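Local coordinates for succinate dehydrogenase subunit A (PDB 7D6V), which probably oxidises succinate to fumarate at its FAD and passes the electrons to the iron-sulfur subunit of a membrane-bound respiratory complex, at residues 169-174 with 190-195; 224-229 with 537-542; 5-10 with 196-201. One frame throughout, in Å; residues are numbered along the deposited sequence.

Contact 1: residues 169-174 with 190-195; sequences FHETSI and YYRETG. With FAD (flavin-adenine dinucleotide), chain D.
The backbone N of Arg-192 gives its hydrogen to Glu-171 O over 3.0 Å at 165°, a nearly straight bond made where strand 172-179 begins and strand 184-191 ends. One step into the sheet, Thr-172 and Tyr-191 form a non-hydrogen-bonded antiparallel pair. Next comes the hydrogen-bonded pair of Ser-173 and Tyr-190, in which each N meets the other's O. Side chains meet beside this ladder. Glu-171 is bent at chi2 (-67°), which brings OE1 within 3.2 Å of Arg-192 NH1 in a salt bridge; the two side chains meet obliquely, carboxylate and guanidinium planes 26° apart, and the hydrogen bond within the bridge is weak. OE2 has a long, weak ion pair with Arg-51 of the iron-sulfur subunit; both contacts would tend to favour the ionised form. The phenol ring of Tyr-190 folds back over its partner and receives Ser-173 CB on one face, a CH-pi contact with CB 4.0 Å from the ring centroid. Trp-534 and His-535 also meet this ring. Thr-172 OG1 lies 3.5 Å from Tyr-191 CD2 and bonds to His-170 O from above the carbonyl plane. Beyond the pairing, Ile-174 N binds adenine N1A of FAD at 3.1 Å, while Ile-174 O accepts from N6A at 3.2 Å. Backbone reading of the adenine edge by a strand of a beta hairpin is thus this contact's part in the FAD site.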
loop_
_atom_site.group_PDB
_atom_site.type_symbol
_atom_site.label_atom_id
_atom_site.label_comp_id
_atom_site.label_asym_id
_atom_site.label_seq_id
_atom_site.Cartn_x
_atom_site.Cartn_y
_atom_site.Cartn_z
ATOM N N PHE A 169 18.395 2.915 9.374
ATOM C CA PHE A 169 18.985 1.590 9.210
ATOM C C PHE A 169 17.836 0.604 9.028
ATOM O O PHE A 169 17.365 0.003 9.995
ATOM C CB PHE A 169 19.856 1.194 10.410
ATOM C CG PHE A 169 20.973 2.154 10.713
ATOM C CD1 PHE A 169 22.282 1.822 10.414
ATOM C CD2 PHE A 169 20.721 3.364 11.335
ATOM C CE1 PHE A 169 23.312 2.687 10.706
ATOM C CE2 PHE A 169 21.750 4.234 11.624
ATOM C CZ PHE A 169 23.046 3.893 11.312
ATOM N N HIS A 170 17.388 0.428 7.790
ATOM C CA HIS A 170 16.336 -0.533 7.509
ATOM C C HIS A 170 16.937 -1.919 7.297
ATOM O O HIS A 170 18.133 -2.069 7.038
ATOM C CB HIS A 170 15.520 -0.119 6.285
ATOM C CG HIS A 170 16.301 -0.116 5.010
ATOM N ND1 HIS A 170 16.254 -1.152 4.102
ATOM C CD2 HIS A 170 17.143 0.803 4.486
ATOM C CE1 HIS A 170 17.038 -0.871 3.077
ATOM N NE2 HIS A 170 17.590 0.310 3.286
ATOM N N GLU A 171 16.080 -2.937 7.415
ATOM C CA GLU A 171 16.498 -4.338 7.338
ATOM C C GLU A 171 17.539 -4.659 8.408
ATOM O O GLU A 171 18.487 -5.408 8.175
ATOM C CB GLU A 171 17.030 -4.686 5.945
ATOM C CG GLU A 171 16.012 -4.637 4.814
ATOM C CD GLU A 171 14.944 -5.701 4.928
ATOM O OE1 GLU A 171 15.247 -6.792 5.448
ATOM O OE2 GLU A 171 13.806 -5.459 4.482
ATOM N N THR A 172 17.364 -4.081 9.594
ATOM C CA THR A 172 18.265 -4.287 10.719
ATOM C C THR A 172 17.448 -4.718 11.926
ATOM O O THR A 172 16.412 -4.118 12.223
ATOM C CB THR A 172 19.058 -3.017 11.038
ATOM O OG1 THR A 172 19.690 -2.537 9.847
ATOM C CG2 THR A 172 20.122 -3.299 12.081
ATOM N N SER A 173 17.914 -5.750 12.620
ATOM C CA SER A 173 17.194 -6.339 13.739
ATOM C C SER A 173 18.033 -6.219 15.001
ATOM O O SER A 173 19.201 -6.616 15.011
ATOM C CB SER A 173 16.858 -7.804 13.456
ATOM O OG SER A 173 16.191 -8.399 14.552
ATOM N N ILE A 174 17.438 -5.676 16.057
ATOM C CA ILE A 174 18.111 -5.486 17.338
ATOM C C ILE A 174 17.796 -6.678 18.228
ATOM O O ILE A 174 16.628 -7.043 18.401
ATOM C CB ILE A 174 17.680 -4.169 18.005
ATOM C CG1 ILE A 174 18.118 -2.973 17.161
ATOM C CG2 ILE A 174 18.254 -4.071 19.404
ATOM C CD1 ILE A 174 19.614 -2.842 17.007
ATOM N N TYR A 190 22.022 -7.123 14.250
ATOM C CA TYR A 190 22.646 -7.629 13.039
ATOM C C TYR A 190 21.928 -7.073 11.820
ATOM O O TYR A 190 20.748 -6.723 11.878
ATOM C CB TYR A 190 22.636 -9.167 12.992
ATOM C CG TYR A 190 21.252 -9.771 12.975
ATOM C CD1 TYR A 190 20.603 -10.093 14.154
ATOM C CD2 TYR A 190 20.593 -10.018 11.779
ATOM C CE1 TYR A 190 19.340 -10.639 14.144
ATOM C CE2 TYR A 190 19.330 -10.560 11.761
ATOM C CZ TYR A 190 18.709 -10.871 12.946
ATOM O OH TYR A 190 17.448 -11.415 12.937
ATOM N N TYR A 191 22.660 -7.005 10.715
ATOM C CA TYR A 191 22.071 -6.685 9.423
ATOM C C TYR A 191 21.469 -7.944 8.822
ATOM O O TYR A 191 22.120 -8.990 8.776
ATOM C CB TYR A 191 23.125 -6.112 8.480
ATOM C CG TYR A 191 23.599 -4.724 8.829
ATOM C CD1 TYR A 191 24.878 -4.512 9.321
ATOM C CD2 TYR A 191 22.778 -3.625 8.646
ATOM C CE1 TYR A 191 25.319 -3.251 9.634
ATOM C CE2 TYR A 191 23.212 -2.357 8.955
ATOM C CZ TYR A 191 24.484 -2.176 9.447
ATOM O OH TYR A 191 24.922 -0.913 9.757
ATOM N N ARG A 192 20.221 -7.847 8.362
ATOM C CA ARG A 192 19.592 -9.004 7.738
ATOM C C ARG A 192 20.325 -9.412 6.470
ATOM O O ARG A 192 20.543 -10.602 6.231
ATOM C CB ARG A 192 18.124 -8.715 7.432
ATOM C CG ARG A 192 17.238 -8.587 8.648
ATOM C CD ARG A 192 15.779 -8.599 8.241
ATOM N NE ARG A 192 15.302 -9.953 7.989
ATOM C CZ ARG A 192 14.249 -10.247 7.235
ATOM N NH1 ARG A 192 13.558 -9.281 6.653
ATOM N NH2 ARG A 192 13.890 -11.509 7.063
ATOM N N GLU A 193 20.741 -8.437 5.662
ATOM C CA GLU A 193 21.308 -8.739 4.351
ATOM C C GLU A 193 22.600 -9.542 4.464
ATOM O O GLU A 193 22.802 -10.519 3.736
ATOM C CB GLU A 193 21.553 -7.443 3.582
ATOM C CG GLU A 193 22.507 -7.591 2.414
ATOM C CD GLU A 193 22.954 -6.260 1.856
ATOM O OE1 GLU A 193 22.635 -5.223 2.472
ATOM O OE2 GLU A 193 23.617 -6.250 0.800
ATOM N N THR A 194 23.488 -9.147 5.375
ATOM C CA THR A 194 24.814 -9.740 5.452
ATOM C C THR A 194 25.044 -10.591 6.689
ATOM O O THR A 194 25.985 -11.390 6.698
ATOM C CB THR A 194 25.890 -8.646 5.406
ATOM O OG1 THR A 194 25.599 -7.645 6.387
ATOM C CG2 THR A 194 25.931 -7.999 4.037
ATOM N N GLY A 195 24.220 -10.448 7.723
ATOM C CA GLY A 195 24.452 -11.157 8.961
ATOM C C GLY A 195 25.550 -10.583 9.823
ATOM O O GLY A 195 25.983 -11.248 10.770
HETATM P PA FAD D . 4.492 -0.647 13.849
HETATM O O1A FAD D . 4.553 0.526 12.944
HETATM O O2A FAD D . 3.475 -1.695 13.613
HETATM O O5B FAD D . 5.912 -1.373 13.765
HETATM C C5B FAD D . 6.935 -1.218 14.731
HETATM C C4B FAD D . 8.282 -1.093 14.040
HETATM O O4B FAD D . 9.310 -1.644 14.856
HETATM C C3B FAD D . 8.376 -1.829 12.725
HETATM O O3B FAD D . 9.039 -0.970 11.810
HETATM C C2B FAD D . 9.278 -3.002 13.008
HETATM O O2B FAD D . 10.023 -3.411 11.869
HETATM C C1B FAD D . 10.180 -2.440 14.067
HETATM N N9A FAD D . 10.787 -3.510 14.874
HETATM C C8A FAD D . 10.141 -4.443 15.572
HETATM N N7A FAD D . 11.009 -5.259 16.196
HETATM C C5A FAD D . 12.242 -4.844 15.890
HETATM C C6A FAD D . 13.618 -5.253 16.210
HETATM N N6A FAD D . 13.868 -6.304 17.006
HETATM N N1A FAD D . 14.621 -4.544 15.679
HETATM C C2A FAD D . 14.406 -3.489 14.888
HETATM N N3A FAD D . 13.189 -3.065 14.558
HETATM C C4A FAD D . 12.089 -3.689 15.020
HETATM N N1 FAD D . -5.580 0.778 14.707
HETATM C C2 FAD D . -6.496 1.745 14.503
HETATM O O2 FAD D . -6.552 2.682 15.304
HETATM N N3 FAD D . -7.348 1.742 13.478
HETATM C C4 FAD D . -7.356 0.769 12.577
HETATM O O4 FAD D . -8.156 0.788 11.633
HETATM C C4X FAD D . -6.392 -0.334 12.719
HETATM N N5 FAD D . -6.346 -1.349 11.842
HETATM C C5X FAD D . -5.450 -2.336 11.998
HETATM C C6 FAD D . -5.414 -3.374 11.082
HETATM C C7 FAD D . -4.499 -4.397 11.237
HETATM C C7M FAD D . -4.451 -5.528 10.253
HETATM C C8 FAD D . -3.561 -4.382 12.378
HETATM C C8M FAD D . -2.567 -5.492 12.545
HETATM C C9 FAD D . -3.589 -3.347 13.294
HETATM C C9A FAD D . -4.505 -2.326 13.141
HETATM N N10 FAD D . -4.538 -1.281 14.067
HETATM C C10 FAD D . -5.478 -0.266 13.871
HETATM C "C1'" FAD D . -3.610 -1.238 15.191
HETATM C "C2'" FAD D . -2.512 -0.221 14.902
HETATM O "O2'" FAD D . -2.177 -0.240 13.517
HETATM C "C3'" FAD D . -1.234 -0.515 15.667
HETATM O "O3'" FAD D . -1.493 -0.366 17.056
HETATM C "C4'" FAD D . -0.136 0.457 15.269
HETATM O "O4'" FAD D . 0.147 0.319 13.884
HETATM C "C5'" FAD D . 1.151 0.225 16.036
HETATM O "O5'" FAD D . 2.152 1.037 15.442
HETATM P P FAD D . 3.649 1.103 15.985
HETATM O O1P FAD D . 4.275 2.313 15.389
HETATM O O2P FAD D . 3.649 0.957 17.464
HETATM O O3P FAD D . 4.359 -0.210 15.386
#

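Contact 2: residues 224-229 with 537-542; sequences EYTGDG and AIDMRN. With FAD (flavin-adenine dinucleotide), chain D.
Near-identical first torsions, chi1 -64° in Asp-228 and -66° in Asp-539, place each CG anti to its own carbonyl carbon and bring two buried carboxylates together across the contact. Asp-228 OD2 lies 3.4 Å from Asp-539 OD1, the groups crossing at about a right angle with their planes 46° apart. Two acceptors so near would repel if both are charged, but Lys-39 supplies a counter-ion: its NZ forms a salt bridge with Asp-228 OD2 and a long, weak ion pair with Asp-539 OD1. Thr-226 fills in alongside. Its CG2 packs 4.0 Å from Asp-539 CG, while OG1 approaches OD1 without bonding to it. Farther along the helix, the amide of Asn-542 stands almost upright to the Asp-228 carboxylate; the modelled distance between them is doubtful, whereas Asn-542 OD1 is bonded to Arg-235. This is a loop-on-helix contact between the FAD-binding part of the chain and helix 532-556 of the C-terminal family region, the loop running into helix 230-236 with Gly-229 as N-cap. The same loop also binds the cofactor. Asp-228 OD2 accepts a weak bond from adenine N6A at 3.3 Å. Glu-224 OE2 takes the ribose hydroxyl O2B at 2.8 Å and is also bonded to Ser-40 OG. Tyr-225, centre of an inverse gamma turn, sends its OH to phosphate oxygen O2A at 2.5 Å, with O2A lying in the plane of the phenol ring, and the ring also meets that of His-46.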
loop_
_atom_site.group_PDB
_atom_site.type_symbol
_atom_site.label_atom_id
_atom_site.label_comp_id
_atom_site.label_asym_id
_atom_site.label_seq_id
_atom_site.Cartn_x
_atom_site.Cartn_y
_atom_site.Cartn_z
ATOM N N GLU A 224 6.735 -9.163 11.440
ATOM C CA GLU A 224 7.638 -8.537 12.394
ATOM C C GLU A 224 7.085 -8.481 13.814
ATOM O O GLU A 224 7.800 -8.043 14.720
ATOM C CB GLU A 224 7.983 -7.122 11.923
ATOM C CG GLU A 224 6.809 -6.161 11.947
ATOM C CD GLU A 224 7.033 -4.945 11.074
ATOM O OE1 GLU A 224 6.158 -4.057 11.054
ATOM O OE2 GLU A 224 8.083 -4.878 10.403
ATOM N N TYR A 225 5.848 -8.920 14.038
ATOM C CA TYR A 225 5.226 -8.829 15.361
ATOM C C TYR A 225 5.568 -10.070 16.185
ATOM O O TYR A 225 4.716 -10.883 16.540
ATOM C CB TYR A 225 3.720 -8.648 15.226
ATOM C CG TYR A 225 3.285 -7.206 15.167
ATOM C CD1 TYR A 225 4.140 -6.222 14.697
ATOM C CD2 TYR A 225 2.018 -6.827 15.581
ATOM C CE1 TYR A 225 3.747 -4.906 14.639
ATOM C CE2 TYR A 225 1.617 -5.512 15.528
ATOM C CZ TYR A 225 2.483 -4.555 15.057
ATOM O OH TYR A 225 2.086 -3.241 15.004
ATOM N N THR A 226 6.853 -10.191 16.508
ATOM C CA THR A 226 7.361 -11.333 17.256
ATOM C C THR A 226 7.564 -11.030 18.732
ATOM O O THR A 226 8.262 -11.783 19.418
ATOM C CB THR A 226 8.672 -11.830 16.645
ATOM O OG1 THR A 226 9.670 -10.808 16.752
ATOM C CG2 THR A 226 8.478 -12.196 15.186
ATOM N N GLY A 227 6.977 -9.953 19.239
ATOM C CA GLY A 227 7.136 -9.610 20.633
ATOM C C GLY A 227 8.449 -8.955 20.985
ATOM O O GLY A 227 8.758 -8.827 22.174
ATOM N N ASP A 228 9.236 -8.553 19.994
ATOM C CA ASP A 228 10.445 -7.794 20.266
ATOM C C ASP A 228 10.076 -6.453 20.883
ATOM O O ASP A 228 8.986 -5.917 20.658
ATOM C CB ASP A 228 11.242 -7.580 18.983
ATOM C CG ASP A 228 11.738 -8.874 18.384
ATOM O OD1 ASP A 228 11.963 -9.836 19.143
ATOM O OD2 ASP A 228 11.902 -8.932 17.149
ATOM N N GLY A 229 10.988 -5.907 21.672
ATOM C CA GLY A 229 10.673 -4.696 22.395
ATOM C C GLY A 229 10.139 -5.018 23.769
ATOM O O GLY A 229 10.722 -4.599 24.769
ATOM N N ALA A 537 14.849 -18.400 14.606
ATOM C CA ALA A 537 15.441 -18.953 15.818
ATOM C C ALA A 537 15.763 -17.857 16.822
ATOM O O ALA A 537 15.644 -18.062 18.035
ATOM C CB ALA A 537 16.697 -19.747 15.472
ATOM N N ILE A 538 16.186 -16.690 16.339
ATOM C CA ILE A 538 16.455 -15.578 17.246
ATOM C C ILE A 538 15.156 -15.022 17.824
ATOM O O ILE A 538 15.067 -14.746 19.024
ATOM C CB ILE A 538 17.273 -14.489 16.529
ATOM C CG1 ILE A 538 18.658 -15.019 16.168
ATOM C CG2 ILE A 538 17.404 -13.255 17.401
ATOM C CD1 ILE A 538 19.384 -14.158 15.167
ATOM N N ASP A 539 14.130 -14.849 16.983
ATOM C CA ASP A 539 12.849 -14.314 17.444
ATOM C C ASP A 539 12.138 -15.235 18.429
ATOM O O ASP A 539 11.311 -14.761 19.223
ATOM C CB ASP A 539 11.924 -14.054 16.255
ATOM C CG ASP A 539 12.428 -12.956 15.347
ATOM O OD1 ASP A 539 12.954 -11.946 15.861
ATOM O OD2 ASP A 539 12.283 -13.094 14.114
ATOM N N MET A 540 12.422 -16.538 18.375
ATOM C CA MET A 540 11.685 -17.488 19.196
ATOM C C MET A 540 11.901 -17.253 20.686
ATOM O O MET A 540 11.004 -17.529 21.485
ATOM C CB MET A 540 12.078 -18.914 18.820
ATOM C CG MET A 540 11.129 -19.584 17.837
ATOM S SD MET A 540 9.412 -19.554 18.376
ATOM C CE MET A 540 9.424 -20.880 19.576
ATOM N N ARG A 541 13.068 -16.741 21.087
ATOM C CA ARG A 541 13.302 -16.513 22.511
ATOM C C ARG A 541 12.438 -15.371 23.040
ATOM O O ARG A 541 11.855 -15.472 24.131
ATOM C CB ARG A 541 14.794 -16.264 22.765
ATOM C CG ARG A 541 15.322 -14.907 22.334
ATOM C CD ARG A 541 16.835 -14.826 22.443
ATOM N NE ARG A 541 17.300 -14.667 23.817
ATOM C CZ ARG A 541 17.995 -13.621 24.256
ATOM N NH1 ARG A 541 18.303 -12.634 23.430
ATOM N NH2 ARG A 541 18.382 -13.564 25.520
ATOM N N ASN A 542 12.310 -14.291 22.263
ATOM C CA ASN A 542 11.399 -13.216 22.630
ATOM C C ASN A 542 9.963 -13.708 22.659
ATOM O O ASN A 542 9.195 -13.359 23.566
ATOM C CB ASN A 542 11.538 -12.052 21.652
ATOM C CG ASN A 542 12.974 -11.641 21.440
ATOM O OD1 ASN A 542 13.765 -11.602 22.379
ATOM N ND2 ASN A 542 13.322 -11.333 20.200
HETATM P PA FAD D . 4.492 -0.647 13.849
HETATM O O1A FAD D . 4.553 0.526 12.944
HETATM O O2A FAD D . 3.475 -1.695 13.613
HETATM O O5B FAD D . 5.912 -1.373 13.765
HETATM C C5B FAD D . 6.935 -1.218 14.731
HETATM C C4B FAD D . 8.282 -1.093 14.040
HETATM O O4B FAD D . 9.310 -1.644 14.856
HETATM C C3B FAD D . 8.376 -1.829 12.725
HETATM O O3B FAD D . 9.039 -0.970 11.810
HETATM C C2B FAD D . 9.278 -3.002 13.008
HETATM O O2B FAD D . 10.023 -3.411 11.869
HETATM C C1B FAD D . 10.180 -2.440 14.067
HETATM N N9A FAD D . 10.787 -3.510 14.874
HETATM C C8A FAD D . 10.141 -4.443 15.572
HETATM N N7A FAD D . 11.009 -5.259 16.196
HETATM C C5A FAD D . 12.242 -4.844 15.890
HETATM C C6A FAD D . 13.618 -5.253 16.210
HETATM N N6A FAD D . 13.868 -6.304 17.006
HETATM N N1A FAD D . 14.621 -4.544 15.679
HETATM C C2A FAD D . 14.406 -3.489 14.888
HETATM N N3A FAD D . 13.189 -3.065 14.558
HETATM C C4A FAD D . 12.089 -3.689 15.020
HETATM N N1 FAD D . -5.580 0.778 14.707
HETATM C C2 FAD D . -6.496 1.745 14.503
HETATM O O2 FAD D . -6.552 2.682 15.304
HETATM N N3 FAD D . -7.348 1.742 13.478
HETATM C C4 FAD D . -7.356 0.769 12.577
HETATM O O4 FAD D . -8.156 0.788 11.633
HETATM C C4X FAD D . -6.392 -0.334 12.719
HETATM N N5 FAD D . -6.346 -1.349 11.842
HETATM C C5X FAD D . -5.450 -2.336 11.998
HETATM C C6 FAD D . -5.414 -3.374 11.082
HETATM C C7 FAD D . -4.499 -4.397 11.237
HETATM C C7M FAD D . -4.451 -5.528 10.253
HETATM C C8 FAD D . -3.561 -4.382 12.378
HETATM C C8M FAD D . -2.567 -5.492 12.545
HETATM C C9 FAD D . -3.589 -3.347 13.294
HETATM C C9A FAD D . -4.505 -2.326 13.141
HETATM N N10 FAD D . -4.538 -1.281 14.067
HETATM C C10 FAD D . -5.478 -0.266 13.871
HETATM C "C1'" FAD D . -3.610 -1.238 15.191
HETATM C "C2'" FAD D . -2.512 -0.221 14.902
HETATM O "O2'" FAD D . -2.177 -0.240 13.517
HETATM C "C3'" FAD D . -1.234 -0.515 15.667
HETATM O "O3'" FAD D . -1.493 -0.366 17.056
HETATM C "C4'" FAD D . -0.136 0.457 15.269
HETATM O "O4'" FAD D . 0.147 0.319 13.884
HETATM C "C5'" FAD D . 1.151 0.225 16.036
HETATM O "O5'" FAD D . 2.152 1.037 15.442
HETATM P P FAD D . 3.649 1.103 15.985
HETATM O O1P FAD D . 4.275 2.313 15.389
HETATM O O2P FAD D . 3.649 0.957 17.464
HETATM O O3P FAD D . 4.359 -0.210 15.386
#

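Contact 3: residues 5-10 with 196-201; sequences ERHSYD and NFVLFE
Glu-5 and His-7 carry the backbone ladder of this parallel pair. Glu-5 N binds Phe-197 O, Glu-5 O takes Leu-199 N at 2.8 Å, His-7 N reaches Leu-199 O, and a weak bond from Glu-201 N to His-7 O closes the series. On the face of Arg-6 and Leu-199, the two side chains run alongside each other. Leu-199 CD2 sits over the centre of the guanidinium, 3.8 Å from Arg-6 NH1, an apolar methyl against one face of the charged group. Glu-201 OE2 comes instead to the guanidinium edge, in its plane, 3.6 Å from NH1; this salt bridge is long, and the two planar groups are turned 78° apart. Arg-6 bends at chi3 (82°), which lays the face of the guanidinium against Leu-199 CD2. The other face holds Glu-5, His-7, Val-198 and Phe-200. Val-198 CG2 lies at the edge of the imidazole, 3.5 Å from His-7 CD2, and Phe-200 lies beside that ring, slid so far that the two barely overlap. Glu-5 helps fix the imidazole's rotation: its OE2 accepts from His-7 NE2 at 2.7 Å, near the ring plane, on the anti side of the carboxylate but tilted out of its plane. Tyr-191 OH is a second partner of that oxygen. Farther out, Phe-169 meets both rings, edge-to-face with that of Phe-200. Strand 5-7 thereby adds a parallel edge to the antiparallel meander of strands 172-179, 184-191 and 197-200, that meander being an insertion between strands 166-169 and 204-206 of the parallel sheet of the Rossmann-type FAD domain.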
loop_
_atom_site.group_PDB
_atom_site.type_symbol
_atom_site.label_atom_id
_atom_site.label_comp_id
_atom_site.label_asym_id
_atom_site.label_seq_id
_atom_site.Cartn_x
_atom_site.Cartn_y
_atom_site.Cartn_z
ATOM N N GLU A 5 30.669 -3.474 13.655
ATOM C CA GLU A 5 30.471 -2.143 13.094
ATOM C C GLU A 5 29.807 -1.264 14.145
ATOM O O GLU A 5 28.692 -1.554 14.577
ATOM C CB GLU A 5 29.622 -2.206 11.826
ATOM C CG GLU A 5 29.119 -0.859 11.350
ATOM C CD GLU A 5 28.389 -0.944 10.027
ATOM O OE1 GLU A 5 28.967 -1.481 9.062
ATOM O OE2 GLU A 5 27.234 -0.476 9.951
ATOM N N ARG A 6 30.477 -0.184 14.538
ATOM C CA ARG A 6 30.047 0.638 15.662
ATOM C C ARG A 6 29.610 2.020 15.200
ATOM O O ARG A 6 30.281 2.655 14.381
ATOM C CB ARG A 6 31.159 0.778 16.698
ATOM C CG ARG A 6 31.729 -0.536 17.171
ATOM C CD ARG A 6 33.003 -0.315 17.952
ATOM N NE ARG A 6 32.728 0.051 19.336
ATOM C CZ ARG A 6 32.893 -0.769 20.367
ATOM N NH1 ARG A 6 32.620 -0.353 21.595
ATOM N NH2 ARG A 6 33.331 -2.004 20.168
ATOM N N HIS A 7 28.490 2.483 15.745
ATOM C CA HIS A 7 27.968 3.813 15.476
ATOM C C HIS A 7 27.682 4.518 16.793
ATOM O O HIS A 7 27.348 3.882 17.795
ATOM C CB HIS A 7 26.697 3.755 14.630
ATOM C CG HIS A 7 26.875 3.048 13.325
ATOM N ND1 HIS A 7 27.483 3.636 12.236
ATOM C CD2 HIS A 7 26.524 1.802 12.931
ATOM C CE1 HIS A 7 27.501 2.782 11.230
ATOM N NE2 HIS A 7 26.925 1.662 11.625
ATOM N N SER A 8 27.820 5.840 16.785
ATOM C CA SER A 8 27.622 6.663 17.970
ATOM C C SER A 8 26.525 7.679 17.688
ATOM O O SER A 8 26.619 8.444 16.724
ATOM C CB SER A 8 28.918 7.366 18.370
ATOM O OG SER A 8 28.782 8.012 19.620
ATOM N N TYR A 9 25.492 7.683 18.527
ATOM C CA TYR A 9 24.356 8.579 18.365
ATOM C C TYR A 9 23.886 9.045 19.735
ATOM O O TYR A 9 24.370 8.588 20.771
ATOM C CB TYR A 9 23.212 7.902 17.604
ATOM C CG TYR A 9 23.493 7.726 16.134
ATOM C CD1 TYR A 9 23.210 8.737 15.230
ATOM C CD2 TYR A 9 24.057 6.555 15.652
ATOM C CE1 TYR A 9 23.471 8.583 13.889
ATOM C CE2 TYR A 9 24.323 6.393 14.314
ATOM C CZ TYR A 9 24.030 7.408 13.436
ATOM O OH TYR A 9 24.293 7.250 12.098
ATOM N N ASP A 10 22.939 9.981 19.729
ATOM C CA ASP A 10 22.333 10.461 20.965
ATOM C C ASP A 10 21.146 9.606 21.388
ATOM O O ASP A 10 20.963 9.346 22.580
ATOM C CB ASP A 10 21.885 11.914 20.808
ATOM C CG ASP A 10 23.046 12.882 20.773
ATOM O OD1 ASP A 10 24.009 12.690 21.542
ATOM O OD2 ASP A 10 22.994 13.842 19.977
ATOM N N ASN A 196 26.013 -9.374 9.527
ATOM C CA ASN A 196 27.099 -8.750 10.264
ATOM C C ASN A 196 26.551 -7.954 11.439
ATOM O O ASN A 196 25.426 -7.454 11.405
ATOM C CB ASN A 196 27.914 -7.840 9.348
ATOM C CG ASN A 196 28.833 -8.613 8.432
ATOM O OD1 ASN A 196 29.556 -9.505 8.870
ATOM N ND2 ASN A 196 28.809 -8.277 7.153
ATOM N N PHE A 197 27.371 -7.820 12.477
ATOM C CA PHE A 197 26.928 -7.283 13.756
ATOM C C PHE A 197 27.209 -5.790 13.859
ATOM O O PHE A 197 28.317 -5.325 13.555
ATOM C CB PHE A 197 27.592 -8.034 14.908
ATOM C CG PHE A 197 27.268 -9.495 14.928
ATOM C CD1 PHE A 197 25.973 -9.927 14.715
ATOM C CD2 PHE A 197 28.255 -10.437 15.139
ATOM C CE1 PHE A 197 25.669 -11.264 14.722
ATOM C CE2 PHE A 197 27.955 -11.777 15.146
ATOM C CZ PHE A 197 26.661 -12.192 14.940
ATOM N N VAL A 198 26.198 -5.050 14.303
ATOM C CA VAL A 198 26.258 -3.607 14.458
ATOM C C VAL A 198 25.925 -3.254 15.902
ATOM O O VAL A 198 24.983 -3.795 16.493
ATOM C CB VAL A 198 25.312 -2.895 13.466
ATOM C CG1 VAL A 198 23.882 -3.384 13.626
ATOM C CG2 VAL A 198 25.391 -1.390 13.636
ATOM N N LEU A 199 26.729 -2.366 16.476
ATOM C CA LEU A 199 26.540 -1.867 17.828
ATOM C C LEU A 199 26.314 -0.365 17.772
ATOM O O LEU A 199 27.147 0.373 17.236
ATOM C CB LEU A 199 27.746 -2.193 18.708
ATOM C CG LEU A 199 27.798 -1.468 20.051
ATOM C CD1 LEU A 199 26.687 -1.946 20.968
ATOM C CD2 LEU A 199 29.153 -1.656 20.700
ATOM N N PHE A 200 25.198 0.079 18.330
ATOM C CA PHE A 200 24.917 1.492 18.521
ATOM C C PHE A 200 25.261 1.872 19.953
ATOM O O PHE A 200 25.153 1.058 20.870
ATOM C CB PHE A 200 23.452 1.797 18.215
ATOM C CG PHE A 200 23.029 1.384 16.834
ATOM C CD1 PHE A 200 23.159 2.251 15.767
ATOM C CD2 PHE A 200 22.515 0.122 16.603
ATOM C CE1 PHE A 200 22.778 1.869 14.500
ATOM C CE2 PHE A 200 22.133 -0.263 15.339
ATOM C CZ PHE A 200 22.264 0.610 14.287
ATOM N N GLU A 201 25.697 3.112 20.139
ATOM C CA GLU A 201 26.235 3.573 21.415
ATOM C C GLU A 201 25.505 4.823 21.884
ATOM O O GLU A 201 26.112 5.829 22.254
ATOM C CB GLU A 201 27.735 3.819 21.312
ATOM C CG GLU A 201 28.569 2.559 21.385
ATOM C CD GLU A 201 29.940 2.734 20.769
ATOM O OE1 GLU A 201 30.029 2.776 19.525
ATOM O OE2 GLU A 201 30.930 2.826 21.525
#

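How the contacts relate
From the N terminus, strand 5-7 waits for most of two hundred residues before 196-201 returns to it as contact 3, closing a loop that takes in strands 11-14, 34-37 and 166-169 of the parallel sheet. Contact 1 lies wholly within that span, a short hairpin closure of 169-174 on 190-195, and strands 184-191 and 197-200 then put both contacts in one mixed sheet. Contact 2 neither nests nor crosses with them. It opens later, at 224-229, and closes some three hundred residues on, tying the FAD-binding region to helix 532-556. That helix also reaches contact 1, where Ile-538 packs on Tyr-190, and contacts 1 and 2 share the adenine of FAD.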